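Side-chain contacts in ABC transporter substrate-binding protein (Vibrio cholerae, PDB 3LKV), which probably serves as the substrate-binding component of an ABC transporter, holding a phenylalanine molecule in the cleft between its two lobes: residues Gly225-Thr228 against Ser229-Glu232; Val17-Pro20 against Ala21-Ala24. All blocks are in the same frame, centred on the assembly; numbering follows the deposited sequence.

How the contacts relate
From the N terminus, contact 2 comes first: Val17-Pro20 leaves strand 9-15 of the parallel sheet and turns at once into helix 20-35. Some two hundred residues later contact 1 makes a similar turn in the other lobe, where Gly225-Thr228 leads from strand 223-225 of the mixed sheet into the short helix 228-232. Each contact closes only its own tight strand-to-helix turn; the two follow in series, neither nesting nor crossing. Their centres are about 12 Å apart across the cleft, and they touch where Ser229 CB packs on Pro20 CB at 4.0 Å. Both supply residues to the phenylalanine pocket.

Contact 1. Residues Gly225-Thr228 against Ser229-Glu232; sequences GAAT and SYVE
Gly225 meets the ring of Tyr230 at its edge, its CA lying in the ring plane 3.8 Å from Tyr230 CD2. Gly225 CA also lies 4.2 Å from Tyr230 CB, so the backbone runs close along the start of that side chain. The chain then bends round the ring: Ala226 N approaches Tyr230 CD2 obliquely, and Ala227 brings its methyl over one face. Ala227 CB stands 3.9 Å from the centroid of the Tyr230 ring and 6° off its normal, a nearly central CH-pi contact. With CG anti to its own carbonyl carbon (chi1 -57°), Tyr230 turns its ring back under the preceding loop, where this methyl can lie on it. The same two residues are joined through the backbone, since Tyr230 N donates to Ala227 O at 2.9 Å, from above the carbonyl plane. Thr228 opens the helical turn. Its carbonyl oxygen receives Glu232 N at 3.2 Å in a fairly straight bond, although the modelled position of that oxygen is less certain. Outside the backbone, Thr228 CG2 comes 3.9 Å from Glu232 OE2, a loose contact in which the two side chains cross at a slant on the more exposed side. The Tyr230 hydroxyl is satisfied by Leu200 O, which helps fix the ring beside the bound phenylalanine that it touches. The turn thus joins the end of strand 223-225, bonded through Gly225 to strand 237-240, to helix 228-232, while Ala226 and Tyr230 pack against strand 196-199.

Contact 2. Residues Val17-Pro20 against Ala21-Ala24; sequences VEHP and ALDA. With PHE (phenylalanine), chain B.
Leu22 lies over one face of the His19 imidazole, its CG 3.7 Å from the centroid of the His19 ring and displaced toward the rim, a CH-pi contact. His19 is the N-cap residue of the helix; its CG sits between backbone N and carbonyl carbon (chi1 63°), which folds the ring back over the first turn. There Leu22 CD1 also reaches within 3.4 Å of His19 NE2, a nitrogen that is hydrogen-bonded to Asn203 OD1. A water bridges His19 ND1, at 2.7 Å, and Ala21 N, occupying a first-turn amide and helping to hold the ring's rotation. The bound phenylalanine meets the same ring obliquely, its CE1 3.5 Å from His19 CE1, while its CE2 lies near the imidazole plane at the edge; Ala21 CB touches that CE2 at 3.5 Å.

The other side is looser. Glu18 and Asp23 cross with their carboxylate planes 76° apart, and Asp23 OD1 merely approaches Glu18 CG at 3.7 Å. Their like charges find separate partners, Glu18 with Tyr48, and Asp23 with Gln15 and Arg26. Beneath both sides the helix starts regularly, Asp23 N bonding His19 O at 3.0 Å and Ala24 N bonding Pro20 O. The turn carries the chain from strand 9-15 into helix 20-35 at the cleft characteristic of two-lobed periplasmic binding proteins, where His19 and Leu22 face helix 203-207 of the other lobe.

Contact 1. Residues Gly225-Thr228 against Ser229-Glu232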
ATOM      1  N   GLY A 225      -7.392 -16.507 -24.479  1.00 24.21           N
ATOM      2  CA  GLY A 225      -6.527 -15.569 -23.801  1.00 24.41           C
ATOM      3  C   GLY A 225      -5.091 -16.036 -23.603  1.00 24.00           C
ATOM      4  O   GLY A 225      -4.831 -17.171 -23.209  1.00 24.47           O
ATOM      5  N   ALA A 226      -4.147 -15.143 -23.803  1.00 23.84           N
ATOM      6  CA  ALA A 226      -2.728 -15.463 -23.533  1.00 23.36           C
ATOM      7  C   ALA A 226      -2.406 -15.204 -22.056  1.00 23.27           C
ATOM      8  O   ALA A 226      -1.290 -15.470 -21.578  1.00 25.26           O
ATOM      9  CB  ALA A 226      -1.834 -14.638 -24.486  1.00 23.31           C
ATOM     10  N   ALA A 227      -3.381 -14.666 -21.340  1.00 22.13           N
ATOM     11  CA  ALA A 227      -3.227 -14.321 -19.926  1.00 22.94           C
ATOM     12  C   ALA A 227      -4.465 -14.779 -19.179  1.00 22.39           C
ATOM     13  O   ALA A 227      -5.575 -14.625 -19.669  1.00 23.49           O
ATOM     14  CB  ALA A 227      -3.051 -12.793 -19.744  1.00 21.25           C
ATOM     15  N   THR A 228      -4.262 -15.249 -17.970  1.00 23.58           N
ATOM     16  CA  THR A 228      -5.332 -15.681 -17.044  1.00 24.28           C
ATOM     17  C   THR A 228      -6.310 -14.570 -16.713  1.00 24.04           C
ATOM     18  O   THR A 228      -7.517 -14.811 -16.602  1.00 24.46           O
ATOM     19  CB  THR A 228      -4.706 -16.171 -15.755  1.00 24.75           C
ATOM     20  OG1 THR A 228      -3.773 -17.189 -16.086  1.00 27.46           O
ATOM     21  CG2 THR A 228      -5.733 -16.715 -14.772  1.00 24.05           C
ATOM     22  N   SER A 229      -5.804 -13.352 -16.566  1.00 23.76           N
ATOM     23  CA  SER A 229      -6.674 -12.212 -16.325  1.00 24.52           C
ATOM     24  C   SER A 229      -7.732 -12.130 -17.450  1.00 24.81           C
ATOM     25  O   SER A 229      -8.836 -11.656 -17.233  1.00 23.15           O
ATOM     26  CB  SER A 229      -5.871 -10.908 -16.204  1.00 25.28           C
ATOM     27  OG  SER A 229      -4.993 -10.717 -17.337  1.00 28.42           O
ATOM     28  N   TYR A 230      -7.425 -12.617 -18.642  1.00 24.93           N
ATOM     29  CA  TYR A 230      -8.430 -12.519 -19.698  1.00 25.95           C
ATOM     30  C   TYR A 230      -9.599 -13.520 -19.514  1.00 26.94           C
ATOM     31  O   TYR A 230     -10.737 -13.187 -19.846  1.00 27.44           O
ATOM     32  CB  TYR A 230      -7.816 -12.692 -21.066  1.00 25.15           C
ATOM     33  CG  TYR A 230      -6.706 -11.726 -21.432  1.00 24.47           C
ATOM     34  CD1 TYR A 230      -6.529 -10.531 -20.782  1.00 20.41           C
ATOM     35  CD2 TYR A 230      -5.893 -11.998 -22.514  1.00 24.89           C
ATOM     36  CE1 TYR A 230      -5.524  -9.673 -21.137  1.00 24.17           C
ATOM     37  CE2 TYR A 230      -4.904 -11.137 -22.914  1.00 23.04           C
ATOM     38  CZ  TYR A 230      -4.704  -9.987 -22.217  1.00 25.70           C
ATOM     39  OH  TYR A 230      -3.705  -9.159 -22.642  1.00 22.76           O
ATOM     40  N   VAL A 231      -9.318 -14.706 -18.967  1.00 28.81           N
ATOM     41  CA  VAL A 231     -10.325 -15.748 -18.757  1.00 29.72           C
ATOM     42  C   VAL A 231     -11.262 -15.268 -17.662  1.00 30.57           C
ATOM     43  O   VAL A 231     -12.497 -15.426 -17.760  1.00 29.91           O
ATOM     44  CB  VAL A 231      -9.700 -17.140 -18.445  1.00 29.82           C
ATOM     45  CG1 VAL A 231      -9.060 -17.168 -17.069  1.00 32.25           C
ATOM     46  CG2 VAL A 231     -10.734 -18.209 -18.451  1.00 31.87           C
ATOM     47  N   GLU A 232     -10.686 -14.591 -16.668  1.00 31.60           N
ATOM     48  CA  GLU A 232     -11.467 -13.977 -15.594  1.00 32.65           C
ATOM     49  C   GLU A 232     -12.538 -13.035 -16.166  1.00 33.31           C
ATOM     50  O   GLU A 232     -13.601 -12.900 -15.565  1.00 33.04           O
ATOM     51  CB  GLU A 232     -10.563 -13.240 -14.576  1.00 32.90           C
ATOM     52  CG  GLU A 232      -9.879 -14.187 -13.550  1.00 35.24           C
ATOM     53  CD  GLU A 232      -8.584 -13.625 -12.909  0.40 34.81           C
ATOM     54  OE1 GLU A 232      -8.318 -12.398 -12.969  0.40 34.99           O
ATOM     55  OE2 GLU A 232      -7.827 -14.431 -12.328  0.40 34.26           O
TER

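Contact 2. Residues Val17-Pro20 against Ala21-Ala24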
ATOM      1  N   VAL A  17       0.691   0.827 -17.451  1.00 21.12           N
ATOM      2  CA  VAL A  17      -0.717   1.022 -17.141  1.00 20.64           C
ATOM      3  C   VAL A  17      -1.070   0.039 -16.049  1.00 22.00           C
ATOM      4  O   VAL A  17      -0.398  -0.990 -15.871  1.00 21.71           O
ATOM      5  CB  VAL A  17      -1.630   0.859 -18.409  1.00 21.72           C
ATOM      6  CG1 VAL A  17      -1.794  -0.608 -18.794  1.00 19.11           C
ATOM      7  CG2 VAL A  17      -3.045   1.492 -18.171  1.00 19.12           C
ATOM      8  N   GLU A  18      -2.107   0.353 -15.273  1.00 23.58           N
ATOM      9  CA  GLU A  18      -2.679  -0.641 -14.314  1.00 23.65           C
ATOM     10  C   GLU A  18      -3.639  -1.582 -15.024  1.00 23.39           C
ATOM     11  O   GLU A  18      -4.699  -1.186 -15.419  1.00 21.61           O
ATOM     12  CB  GLU A  18      -3.371   0.088 -13.156  1.00 24.56           C
ATOM     13  CG  GLU A  18      -2.285   0.866 -12.399  1.00 26.48           C
ATOM     14  CD  GLU A  18      -2.752   1.715 -11.226  1.00 31.47           C
ATOM     15  OE1 GLU A  18      -3.958   1.886 -11.018  1.00 35.31           O
ATOM     16  OE2 GLU A  18      -1.860   2.225 -10.490  1.00 35.58           O
ATOM     17  N   HIS A  19      -3.189  -2.806 -15.291  1.00 23.33           N
ATOM     18  CA  HIS A  19      -4.086  -3.912 -15.595  1.00 22.31           C
ATOM     19  C   HIS A  19      -3.676  -5.099 -14.737  1.00 22.37           C
ATOM     20  O   HIS A  19      -2.563  -5.127 -14.230  1.00 21.87           O
ATOM     21  CB  HIS A  19      -4.171  -4.223 -17.115  1.00 22.20           C
ATOM     22  CG  HIS A  19      -2.896  -4.669 -17.776  1.00 21.37           C
ATOM     23  ND1 HIS A  19      -2.442  -5.966 -17.721  1.00 19.80           N
ATOM     24  CD2 HIS A  19      -2.052  -4.021 -18.615  1.00 21.27           C
ATOM     25  CE1 HIS A  19      -1.343  -6.084 -18.450  1.00 20.24           C
ATOM     26  NE2 HIS A  19      -1.086  -4.920 -19.008  1.00 18.68           N
ATOM     27  N   PRO A  20      -4.600  -6.049 -14.509  1.00 22.54           N
ATOM     28  CA  PRO A  20      -4.331  -7.010 -13.437  1.00 22.55           C
ATOM     29  C   PRO A  20      -3.009  -7.765 -13.512  1.00 22.94           C
ATOM     30  O   PRO A  20      -2.366  -7.927 -12.476  1.00 21.39           O
ATOM     31  CB  PRO A  20      -5.526  -7.981 -13.537  1.00 24.09           C
ATOM     32  CG  PRO A  20      -6.704  -7.106 -13.995  1.00 20.93           C
ATOM     33  CD  PRO A  20      -6.039  -6.022 -14.895  1.00 22.47           C
ATOM     34  N   ALA A  21      -2.567  -8.188 -14.707  1.00 22.18           N
ATOM     35  CA  ALA A  21      -1.284  -8.910 -14.788  1.00 21.70           C
ATOM     36  C   ALA A  21      -0.119  -8.062 -14.265  1.00 22.00           C
ATOM     37  O   ALA A  21       0.783  -8.548 -13.542  1.00 21.69           O
ATOM     38  CB  ALA A  21      -0.977  -9.403 -16.176  1.00 20.49           C
ATOM     39  N   LEU A  22      -0.105  -6.796 -14.636  1.00 21.98           N
ATOM     40  CA  LEU A  22       1.032  -5.960 -14.220  1.00 21.55           C
ATOM     41  C   LEU A  22       0.955  -5.601 -12.756  1.00 21.94           C
ATOM     42  O   LEU A  22       2.003  -5.499 -12.089  1.00 21.42           O
ATOM     43  CB  LEU A  22       1.131  -4.710 -15.044  1.00 21.51           C
ATOM     44  CG  LEU A  22       1.254  -4.964 -16.556  1.00 19.94           C
ATOM     45  CD1 LEU A  22       1.456  -3.657 -17.206  1.00 15.10           C
ATOM     46  CD2 LEU A  22       2.383  -5.915 -16.887  1.00 17.84           C
ATOM     47  N   ASP A  23      -0.268  -5.428 -12.254  1.00 21.64           N
ATOM     48  CA  ASP A  23      -0.461  -5.219 -10.829  1.00 22.55           C
ATOM     49  C   ASP A  23      -0.065  -6.441 -10.018  1.00 21.90           C
ATOM     50  O   ASP A  23       0.431  -6.275  -8.916  1.00 21.55           O
ATOM     51  CB  ASP A  23      -1.890  -4.801 -10.478  1.00 22.48           C
ATOM     52  CG  ASP A  23      -2.217  -3.371 -10.970  1.00 27.14           C
ATOM     53  OD1 ASP A  23      -1.333  -2.607 -11.466  1.00 29.62           O
ATOM     54  OD2 ASP A  23      -3.395  -3.003 -10.875  1.00 34.86           O
ATOM     55  N   ALA A  24      -0.266  -7.646 -10.540  1.00 20.81           N
ATOM     56  CA  ALA A  24       0.151  -8.833  -9.808  1.00 21.04           C
ATOM     57  C   ALA A  24       1.681  -8.899  -9.819  1.00 21.47           C
ATOM     58  O   ALA A  24       2.287  -9.312  -8.859  1.00 20.31           O
ATOM     59  CB  ALA A  24      -0.458 -10.147 -10.399  1.00 20.12           C
TER
HETATM   60  N   PHE B 601       4.547  -8.724 -21.740  1.00 25.13           N
HETATM   61  CA  PHE B 601       3.850  -7.386 -21.899  1.00 25.84           C
HETATM   62  C   PHE B 601       4.899  -6.329 -22.338  1.00 26.17           C
HETATM   63  O   PHE B 601       5.978  -6.759 -22.840  1.00 26.52           O
HETATM   64  CB  PHE B 601       3.085  -6.981 -20.630  1.00 24.95           C
HETATM   65  CG  PHE B 601       1.767  -7.730 -20.454  1.00 29.64           C
HETATM   66  CD1 PHE B 601       0.664  -7.431 -21.275  1.00 31.16           C
HETATM   67  CD2 PHE B 601       1.631  -8.726 -19.513  1.00 29.40           C
HETATM   68  CE1 PHE B 601      -0.505  -8.112 -21.153  1.00 34.33           C
HETATM   69  CE2 PHE B 601       0.459  -9.406 -19.376  1.00 29.61           C
HETATM   70  CZ  PHE B 601      -0.621  -9.127 -20.186  1.00 31.20           C
HETATM   71  OXT PHE B 601       4.719  -5.093 -22.254  1.00 26.45           O
HETATM   72  O   HOH W   1      -4.094  -8.087 -17.376  1.00 21.73           O